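Long-range contact in extracellular sialidase/neuraminidase, putative (Aspergillus fumigatus, PDB 2XZI), which probably hydrolyses terminal sialic acid-type sugars from glycoconjugates, with deaminated neuraminic acid (KDN) as its likely preferred substrate: residues A[31-43]-A[53-65]. Sequence-based numbering, arbitrary orientation.
Sequences TGIGFHSFRIPAV and AFAEGRRHTNQDF. With KDM (deamino-alpha-neuraminic acid), chain C.
R39 and R58 lie next to each other on the pocket face of an antiparallel hairpin, their guanidinium planes 61° apart, and both grip deamino-alpha-neuraminic acid. R39, bent at its third torsion (chi3 60°), passes CB and CD over one face of the R58 guanidinium and gives NH1 and NH2 to carboxylate O1A, the NH2 bond being 2.9 Å. R58 runs extended and sends NH2 to sugar O4. NE and NH2 of R58 both reach E56 OE1 from the same face of the carboxylate, while NH1 bonds N62 O and the anti lone pair of D64 OD1, which makes only a long ion pair with R39 NH1. At the far end R59, bent at chi2 and chi3, packs CD on F35 CE1 at 3.5 Å, its guanidinium 88° from the ring. I33 CG2 lies over one guanidinium face, and NH1 donates to G34 O at 2.8 Å, near the guanidinium plane. H36 and S37 opposite R58 make a classic bulge; a second register shift falls between R39 and A42. Strand 37-45 is the inner edge of this propeller blade, 51-58 its neighbour; E354 of the adjoining blade's strand 349-356 pairs with R39 NE, and strand 68-74 continues the sheet beyond 51-58.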
ATOM      1  N   THR A  31     -12.339  20.503   7.564  1.00 12.96           N
ATOM      2  CA  THR A  31     -11.981  21.881   7.214  1.00 12.93           C
ATOM      3  C   THR A  31     -12.552  22.320   5.872  1.00 12.94           C
ATOM      4  O   THR A  31     -12.405  23.486   5.502  1.00 13.98           O
ATOM      5  CB  THR A  31     -10.466  22.016   7.121  1.00 12.91           C
ATOM      6  OG1 THR A  31      -9.981  21.052   6.167  1.00 11.32           O
ATOM      7  CG2 THR A  31      -9.815  21.786   8.480  1.00 14.19           C
ATOM      8  N   GLY A  32     -13.161  21.395   5.131  1.00 11.88           N
ATOM      9  CA  GLY A  32     -13.724  21.685   3.808  1.00 11.76           C
ATOM     10  C   GLY A  32     -12.763  21.390   2.671  1.00 11.10           C
ATOM     11  O   GLY A  32     -13.131  21.482   1.500  1.00 11.83           O
ATOM     12  N   ILE A  33     -11.524  21.046   3.022  1.00 10.35           N
ATOM     13  CA  ILE A  33     -10.507  20.702   2.026  1.00 10.04           C
ATOM     14  C   ILE A  33     -10.866  19.403   1.301  1.00  9.56           C
ATOM     15  O   ILE A  33     -11.041  18.358   1.944  1.00  8.97           O
ATOM     16  CB  ILE A  33      -9.081  20.610   2.644  1.00 10.17           C
ATOM     17  CG1 ILE A  33      -8.580  21.981   3.143  1.00 12.42           C
ATOM     18  CG2 ILE A  33      -8.095  19.945   1.661  1.00 10.63           C
ATOM     19  CD1 ILE A  33      -8.375  23.006   2.061  1.00 15.24           C
ATOM     20  N   GLY A  34     -10.999  19.492  -0.019  1.00  8.65           N
ATOM     21  CA  GLY A  34     -11.328  18.334  -0.837  1.00  8.82           C
ATOM     22  C   GLY A  34     -10.185  17.914  -1.729  1.00  7.56           C
ATOM     23  O   GLY A  34      -9.098  18.527  -1.729  1.00  8.69           O
ATOM     24  N   PHE A  35     -10.435  16.864  -2.503  1.00  7.67           N
ATOM     25  CA  PHE A  35      -9.386  16.228  -3.295  1.00  6.99           C
ATOM     26  C   PHE A  35      -9.933  15.756  -4.625  1.00  6.92           C
ATOM     27  O   PHE A  35     -10.977  15.064  -4.691  1.00  7.95           O
ATOM     28  CB  PHE A  35      -8.750  15.057  -2.520  1.00  6.72           C
ATOM     29  CG  PHE A  35      -8.194  15.454  -1.188  1.00  5.56           C
ATOM     30  CD1 PHE A  35      -6.907  15.937  -1.074  1.00  5.90           C
ATOM     31  CD2 PHE A  35      -8.976  15.384  -0.048  1.00  7.35           C
ATOM     32  CE1 PHE A  35      -6.393  16.321   0.153  1.00  7.35           C
ATOM     33  CE2 PHE A  35      -8.484  15.778   1.200  1.00  8.10           C
ATOM     34  CZ  PHE A  35      -7.196  16.244   1.313  1.00  5.50           C
ATOM     35  N   HIS A  36      -9.234  16.125  -5.695  1.00  6.51           N
ATOM     36  CA  HIS A  36      -9.557  15.647  -7.014  1.00  7.37           C
ATOM     37  C   HIS A  36      -9.546  14.118  -7.025  1.00  7.29           C
ATOM     38  O   HIS A  36     -10.503  13.478  -7.479  1.00  7.76           O
ATOM     39  CB  HIS A  36      -8.529  16.222  -7.990  1.00  7.05           C
ATOM     40  CG  HIS A  36      -8.727  15.774  -9.398  1.00  7.93           C
ATOM     41  ND1 HIS A  36      -8.324  14.538  -9.853  1.00  8.06           N
ATOM     42  CD2 HIS A  36      -9.273  16.409 -10.462  1.00  7.60           C
ATOM     43  CE1 HIS A  36      -8.625  14.423 -11.135  1.00  9.01           C
ATOM     44  NE2 HIS A  36      -9.210  15.542 -11.527  1.00  9.95           N
ATOM     45  N   SER A  37      -8.455  13.553  -6.509  1.00  6.78           N
ATOM     46  CA  SER A  37      -8.187  12.119  -6.575  1.00  6.53           C
ATOM     47  C   SER A  37      -7.632  11.576  -5.292  1.00  6.54           C
ATOM     48  O   SER A  37      -7.003  12.284  -4.497  1.00  5.90           O
ATOM     49  CB  SER A  37      -7.181  11.846  -7.682  1.00  6.56           C
ATOM     50  OG  SER A  37      -7.778  11.980  -8.959  1.00  7.85           O
ATOM     51  N   PHE A  38      -7.869  10.290  -5.106  1.00  5.83           N
ATOM     52  CA  PHE A  38      -7.225   9.531  -4.049  1.00  5.46           C
ATOM     53  C   PHE A  38      -6.489   8.394  -4.706  1.00  5.50           C
ATOM     54  O   PHE A  38      -7.043   7.708  -5.551  1.00  4.94           O
ATOM     55  CB  PHE A  38      -8.250   9.004  -3.070  1.00  5.69           C
ATOM     56  CG  PHE A  38      -8.993  10.096  -2.334  1.00  5.23           C
ATOM     57  CD1 PHE A  38      -8.443  10.668  -1.201  1.00  5.63           C
ATOM     58  CD2 PHE A  38     -10.237  10.539  -2.773  1.00  6.78           C
ATOM     59  CE1 PHE A  38      -9.105  11.664  -0.498  1.00  6.09           C
ATOM     60  CE2 PHE A  38     -10.897  11.561  -2.085  1.00  7.53           C
ATOM     61  CZ  PHE A  38     -10.339  12.104  -0.939  1.00  7.65           C
ATOM     62  N   ARG A  39      -5.216   8.252  -4.343  1.00  5.00           N
ATOM     63  CA  ARG A  39      -4.356   7.181  -4.869  1.00  4.95           C
ATOM     64  C   ARG A  39      -3.470   6.639  -3.762  1.00  4.81           C
ATOM     65  O   ARG A  39      -3.424   7.194  -2.664  1.00  5.08           O
ATOM     66  CB  ARG A  39      -3.486   7.719  -6.008  1.00  4.48           C
ATOM     67  CG  ARG A  39      -4.212   7.909  -7.344  1.00  5.81           C
ATOM     68  CD  ARG A  39      -3.247   7.850  -8.526  1.00  6.90           C
ATOM     69  NE  ARG A  39      -2.596   6.553  -8.538  1.00  6.23           N
ATOM     70  CZ  ARG A  39      -1.424   6.277  -9.090  1.00  6.79           C
ATOM     71  NH1 ARG A  39      -0.739   7.198  -9.749  1.00  7.83           N
ATOM     72  NH2 ARG A  39      -0.933   5.047  -8.955  1.00  6.34           N
ATOM     73  N   ILE A  40      -2.798   5.531  -4.065  1.00  4.55           N
ATOM     74  CA  ILE A  40      -1.727   5.008  -3.210  1.00  5.05           C
ATOM     75  C   ILE A  40      -2.237   4.530  -1.839  1.00  4.68           C
ATOM     76  O   ILE A  40      -1.885   5.095  -0.803  1.00  4.91           O
ATOM     77  CB  ILE A  40      -0.534   6.014  -3.063  1.00  5.27           C
ATOM     78  CG1 ILE A  40      -0.257   6.821  -4.352  1.00  5.04           C
ATOM     79  CG2 ILE A  40       0.719   5.278  -2.629  1.00  6.29           C
ATOM     80  CD1 ILE A  40       0.045   6.009  -5.582  1.00  5.20           C
ATOM     81  N   PRO A  41      -3.079   3.481  -1.839  1.00  4.33           N
ATOM     82  CA  PRO A  41      -3.693   2.949  -0.614  1.00  4.39           C
ATOM     83  C   PRO A  41      -2.739   2.187   0.310  1.00  4.48           C
ATOM     84  O   PRO A  41      -1.758   1.579  -0.135  1.00  5.24           O
ATOM     85  CB  PRO A  41      -4.748   1.974  -1.146  1.00  4.39           C
ATOM     86  CG  PRO A  41      -4.161   1.512  -2.456  1.00  4.08           C
ATOM     87  CD  PRO A  41      -3.578   2.777  -3.036  1.00  4.80           C
ATOM     88  N   ALA A  42      -3.048   2.221   1.600  1.00  4.19           N
ATOM     89  CA  ALA A  42      -2.394   1.350   2.568  1.00  4.25           C
ATOM     90  C   ALA A  42      -3.429   1.017   3.620  1.00  4.17           C
ATOM     91  O   ALA A  42      -4.169   1.907   4.034  1.00  4.85           O
ATOM     92  CB  ALA A  42      -1.239   2.063   3.203  1.00  4.39           C
ATOM     93  N   VAL A  43      -3.464  -0.216   4.095  1.00  4.79           N
ATOM     94  CA  VAL A  43      -4.451  -0.628   5.105  1.00  4.90           C
ATOM     95  C   VAL A  43      -3.837  -1.579   6.122  1.00  5.48           C
ATOM     96  O   VAL A  43      -3.041  -2.469   5.765  1.00  6.18           O
ATOM     97  CB  VAL A  43      -5.726  -1.242   4.448  1.00  5.36           C
ATOM     98  CG1 VAL A  43      -5.422  -2.588   3.755  1.00  5.96           C
ATOM     99  CG2 VAL A  43      -6.873  -1.367   5.457  1.00  6.30           C
ATOM    100  N   ALA A  53      -7.308   2.846   7.173  1.00  4.54           N
ATOM    101  CA  ALA A  53      -7.070   2.959   5.734  1.00  4.63           C
ATOM    102  C   ALA A  53      -6.462   4.316   5.405  1.00  4.56           C
ATOM    103  O   ALA A  53      -7.029   5.358   5.765  1.00  5.19           O
ATOM    104  CB  ALA A  53      -8.388   2.763   4.992  1.00  5.77           C
ATOM    105  N   PHE A  54      -5.326   4.302   4.712  1.00  4.70           N
ATOM    106  CA  PHE A  54      -4.579   5.495   4.348  1.00  4.56           C
ATOM    107  C   PHE A  54      -4.559   5.676   2.849  1.00  4.11           C
ATOM    108  O   PHE A  54      -4.680   4.705   2.090  1.00  4.80           O
ATOM    109  CB  PHE A  54      -3.131   5.389   4.812  1.00  5.27           C
ATOM    110  CG  PHE A  54      -2.975   5.099   6.271  1.00  3.49           C
ATOM    111  CD1 PHE A  54      -2.922   3.784   6.729  1.00  4.76           C
ATOM    112  CD2 PHE A  54      -2.840   6.123   7.186  1.00  3.31           C
ATOM    113  CE1 PHE A  54      -2.775   3.508   8.101  1.00  4.49           C
ATOM    114  CE2 PHE A  54      -2.695   5.845   8.560  1.00  5.52           C
ATOM    115  CZ  PHE A  54      -2.641   4.541   9.001  1.00  4.21           C
ATOM    116  N   ALA A  55      -4.406   6.922   2.418  1.00  4.77           N
ATOM    117  CA  ALA A  55      -4.246   7.213   1.001  1.00  4.65           C
ATOM    118  C   ALA A  55      -3.575   8.571   0.820  1.00  4.04           C
ATOM    119  O   ALA A  55      -3.489   9.383   1.770  1.00  4.75           O
ATOM    120  CB  ALA A  55      -5.603   7.207   0.308  1.00  4.96           C
ATOM    121  N   GLU A  56      -3.100   8.805  -0.399  1.00  4.39           N
ATOM    122  CA  GLU A  56      -2.722  10.130  -0.828  1.00  4.89           C
ATOM    123  C   GLU A  56      -3.939  10.877  -1.329  1.00  4.88           C
ATOM    124  O   GLU A  56      -4.623  10.439  -2.260  1.00  6.30           O
ATOM    125  CB  GLU A  56      -1.697  10.027  -1.956  1.00  5.13           C
ATOM    126  CG  GLU A  56      -0.309   9.642  -1.482  1.00  6.68           C
ATOM    127  CD  GLU A  56       0.694   9.571  -2.610  1.00  6.60           C
ATOM    128  OE1 GLU A  56       0.508  10.264  -3.644  1.00  7.12           O
ATOM    129  OE2 GLU A  56       1.689   8.835  -2.450  1.00  6.93           O
ATOM    130  N   GLY A  57      -4.216  12.006  -0.685  1.00  4.32           N
ATOM    131  CA  GLY A  57      -5.270  12.923  -1.125  1.00  5.07           C
ATOM    132  C   GLY A  57      -4.600  13.888  -2.087  1.00  5.31           C
ATOM    133  O   GLY A  57      -3.849  14.787  -1.699  1.00  5.40           O
ATOM    134  N   ARG A  58      -4.842  13.673  -3.364  1.00  6.28           N
ATOM    135  CA  ARG A  58      -4.226  14.479  -4.411  1.00  6.62           C
ATOM    136  C   ARG A  58      -5.149  15.665  -4.728  1.00  7.03           C
ATOM    137  O   ARG A  58      -6.218  15.504  -5.329  1.00  7.87           O
ATOM    138  CB  ARG A  58      -3.865  13.601  -5.623  1.00  6.41           C
ATOM    139  CG  ARG A  58      -2.895  12.476  -5.266  1.00  7.09           C
ATOM    140  CD  ARG A  58      -2.356  11.733  -6.471  1.00  5.74           C
ATOM    141  NE  ARG A  58      -1.232  10.890  -6.052  1.00  5.69           N
ATOM    142  CZ  ARG A  58      -0.403  10.256  -6.880  1.00  6.29           C
ATOM    143  NH1 ARG A  58      -0.528  10.359  -8.201  1.00  7.77           N
ATOM    144  NH2 ARG A  58       0.598   9.540  -6.376  1.00  6.22           N
ATOM    145  N   ARG A  59      -4.720  16.852  -4.303  1.00  7.92           N
ATOM    146  CA  ARG A  59      -5.621  17.980  -4.185  1.00  8.69           C
ATOM    147  C   ARG A  59      -6.237  18.416  -5.493  1.00  8.23           C
ATOM    148  O   ARG A  59      -7.467  18.566  -5.575  1.00  7.53           O
ATOM    149  CB  ARG A  59      -4.908  19.134  -3.511  1.00  8.75           C
ATOM    150  CG  ARG A  59      -4.640  18.886  -2.021  1.00  9.64           C
ATOM    151  CD  ARG A  59      -5.700  19.505  -1.122  1.00 11.11           C
ATOM    152  NE  ARG A  59      -5.718  20.972  -1.243  1.00 11.40           N
ATOM    153  CZ  ARG A  59      -6.760  21.683  -1.680  1.00 12.68           C
ATOM    154  NH1 ARG A  59      -7.906  21.089  -2.029  1.00 12.60           N
ATOM    155  NH2 ARG A  59      -6.648  23.010  -1.748  1.00 15.36           N
ATOM    156  N   HIS A  60      -5.409  18.611  -6.515  1.00  8.43           N
ATOM    157  CA  HIS A  60      -5.851  19.335  -7.707  1.00  9.20           C
ATOM    158  C   HIS A  60      -5.932  18.527  -8.977  1.00  9.18           C
ATOM    159  O   HIS A  60      -6.688  18.888  -9.880  1.00 10.65           O
ATOM    160  CB  HIS A  60      -4.966  20.549  -7.946  1.00  9.48           C
ATOM    161  CG  HIS A  60      -4.842  21.439  -6.752  1.00  8.29           C
ATOM    162  ND1 HIS A  60      -5.924  22.088  -6.189  1.00 10.98           N
ATOM    163  CD2 HIS A  60      -3.768  21.774  -5.998  1.00 10.69           C
ATOM    164  CE1 HIS A  60      -5.519  22.782  -5.141  1.00 10.17           C
ATOM    165  NE2 HIS A  60      -4.216  22.616  -5.009  1.00 12.29           N
ATOM    166  N   THR A  61      -5.122  17.473  -9.068  1.00  8.80           N
ATOM    167  CA  THR A  61      -5.079  16.620 -10.253  1.00  8.47           C
ATOM    168  C   THR A  61      -4.750  15.226  -9.744  1.00  8.26           C
ATOM    169  O   THR A  61      -4.572  15.027  -8.535  1.00  8.73           O
ATOM    170  CB  THR A  61      -3.968  17.034 -11.244  1.00  8.55           C
ATOM    171  OG1 THR A  61      -2.698  16.691 -10.686  1.00  9.85           O
ATOM    172  CG2 THR A  61      -4.011  18.540 -11.572  1.00 10.02           C
ATOM    173  N   ASN A  62      -4.623  14.272 -10.660  1.00  7.36           N
ATOM    174  CA  ASN A  62      -4.238  12.914 -10.260  1.00  7.38           C
ATOM    175  C   ASN A  62      -2.715  12.713 -10.260  1.00  7.73           C
ATOM    176  O   ASN A  62      -2.234  11.589 -10.068  1.00  7.55           O
ATOM    177  CB  ASN A  62      -4.928  11.867 -11.147  1.00  7.30           C
ATOM    178  CG  ASN A  62      -4.482  11.937 -12.602  1.00  7.26           C
ATOM    179  OD1 ASN A  62      -3.346  12.297 -12.899  1.00  8.39           O
ATOM    180  ND2 ASN A  62      -5.368  11.548 -13.505  1.00  8.66           N
ATOM    181  N   GLN A  63      -1.950  13.784 -10.485  1.00  8.08           N
ATOM    182  CA  GLN A  63      -0.495  13.677 -10.649  1.00  8.71           C
ATOM    183  C   GLN A  63       0.238  13.329  -9.362  1.00  8.59           C
ATOM    184  O   GLN A  63      -0.268  13.548  -8.268  1.00  7.94           O
ATOM    185  CB  GLN A  63       0.082  14.954 -11.275  1.00  9.27           C
ATOM    186  CG  GLN A  63      -0.450  15.188 -12.689  1.00 11.06           C
ATOM    187  CD  GLN A  63      -0.293  16.624 -13.159  1.00 13.08           C
ATOM    188  OE1 GLN A  63      -0.619  17.563 -12.440  1.00 14.48           O
ATOM    189  NE2 GLN A  63       0.199  16.794 -14.383  1.00 13.90           N
ATOM    190  N   ASP A  64       1.440  12.776  -9.517  1.00  8.69           N
ATOM    191  CA  ASP A  64       2.255  12.296  -8.394  1.00  9.42           C
ATOM    192  C   ASP A  64       2.933  13.424  -7.624  1.00  9.63           C
ATOM    193  O   ASP A  64       3.468  13.200  -6.535  1.00 10.32           O
ATOM    194  CB  ASP A  64       3.397  11.384  -8.879  1.00  9.83           C
ATOM    195  CG  ASP A  64       2.935  10.150  -9.650  1.00 10.13           C
ATOM    196  OD1 ASP A  64       1.745   9.806  -9.673  1.00 10.47           O
ATOM    197  OD2 ASP A  64       3.823   9.518 -10.268  1.00 11.75           O
ATOM    198  N   PHE A  65       2.965  14.613  -8.220  1.00  9.09           N
ATOM    199  CA  PHE A  65       3.661  15.765  -7.652  1.00  8.81           C
ATOM    200  C   PHE A  65       2.639  16.871  -7.414  1.00  8.95           C
ATOM    201  O   PHE A  65       1.489  16.777  -7.864  1.00  9.23           O
ATOM    202  CB  PHE A  65       4.738  16.263  -8.630  1.00  9.03           C
ATOM    203  CG  PHE A  65       4.197  16.540 -10.008  1.00  9.88           C
ATOM    204  CD1 PHE A  65       3.645  17.789 -10.323  1.00 12.31           C
ATOM    205  CD2 PHE A  65       4.209  15.549 -10.980  1.00 11.63           C
ATOM    206  CE1 PHE A  65       3.115  18.040 -11.596  1.00 13.95           C
ATOM    207  CE2 PHE A  65       3.677  15.795 -12.257  1.00 13.20           C
ATOM    208  CZ  PHE A  65       3.124  17.040 -12.554  1.00 13.51           C
TER
HETATM  209  C2  KDM C 500       3.420   6.044 -10.057  1.00 17.17           C
HETATM  210  C1  KDM C 500       2.587   5.044 -10.850  1.00 15.48           C
HETATM  211  C3  KDM C 500       2.662   6.500  -8.796  1.00 15.42           C
HETATM  212  C4  KDM C 500       3.603   6.936  -7.635  1.00 13.71           C
HETATM  213  C5  KDM C 500       5.058   7.193  -8.050  1.00 13.09           C
HETATM  214  C6  KDM C 500       5.614   5.933  -8.758  1.00 15.14           C
HETATM  215  C7  KDM C 500       6.980   6.165  -9.422  1.00 15.08           C
HETATM  216  C8  KDM C 500       7.559   4.838  -9.944  1.00 16.09           C
HETATM  217  C9  KDM C 500       8.886   5.062 -10.647  1.00 16.78           C
HETATM  218  O5  KDM C 500       5.866   7.574  -6.907  1.00 11.91           O
HETATM  219  O1A KDM C 500       1.343   5.043 -10.690  1.00 14.82           O
HETATM  220  O1B KDM C 500       3.232   4.302 -11.628  1.00 15.44           O
HETATM  221  O4  KDM C 500       3.070   8.134  -7.068  1.00 11.01           O
HETATM  222  O6  KDM C 500       4.707   5.408  -9.784  1.00 17.01           O
HETATM  223  O7  KDM C 500       6.819   7.080 -10.509  1.00 13.04           O
HETATM  224  O8  KDM C 500       7.791   3.924  -8.862  1.00 16.52           O
HETATM  225  O9  KDM C 500       9.827   5.514  -9.660  1.00 17.94           O
HETATM  226  O2  KDM C 500       3.609   7.148 -10.950  1.00 17.19           O
HETATM  227  O   HOH W   1     -11.251  20.985  -2.652  1.00 21.04           O
HETATM  228  O   HOH W   2      -9.626  20.184  -4.702  1.00 23.94           O
HETATM  229  O   HOH W   3      -1.933   9.283 -11.280  1.00 11.69           O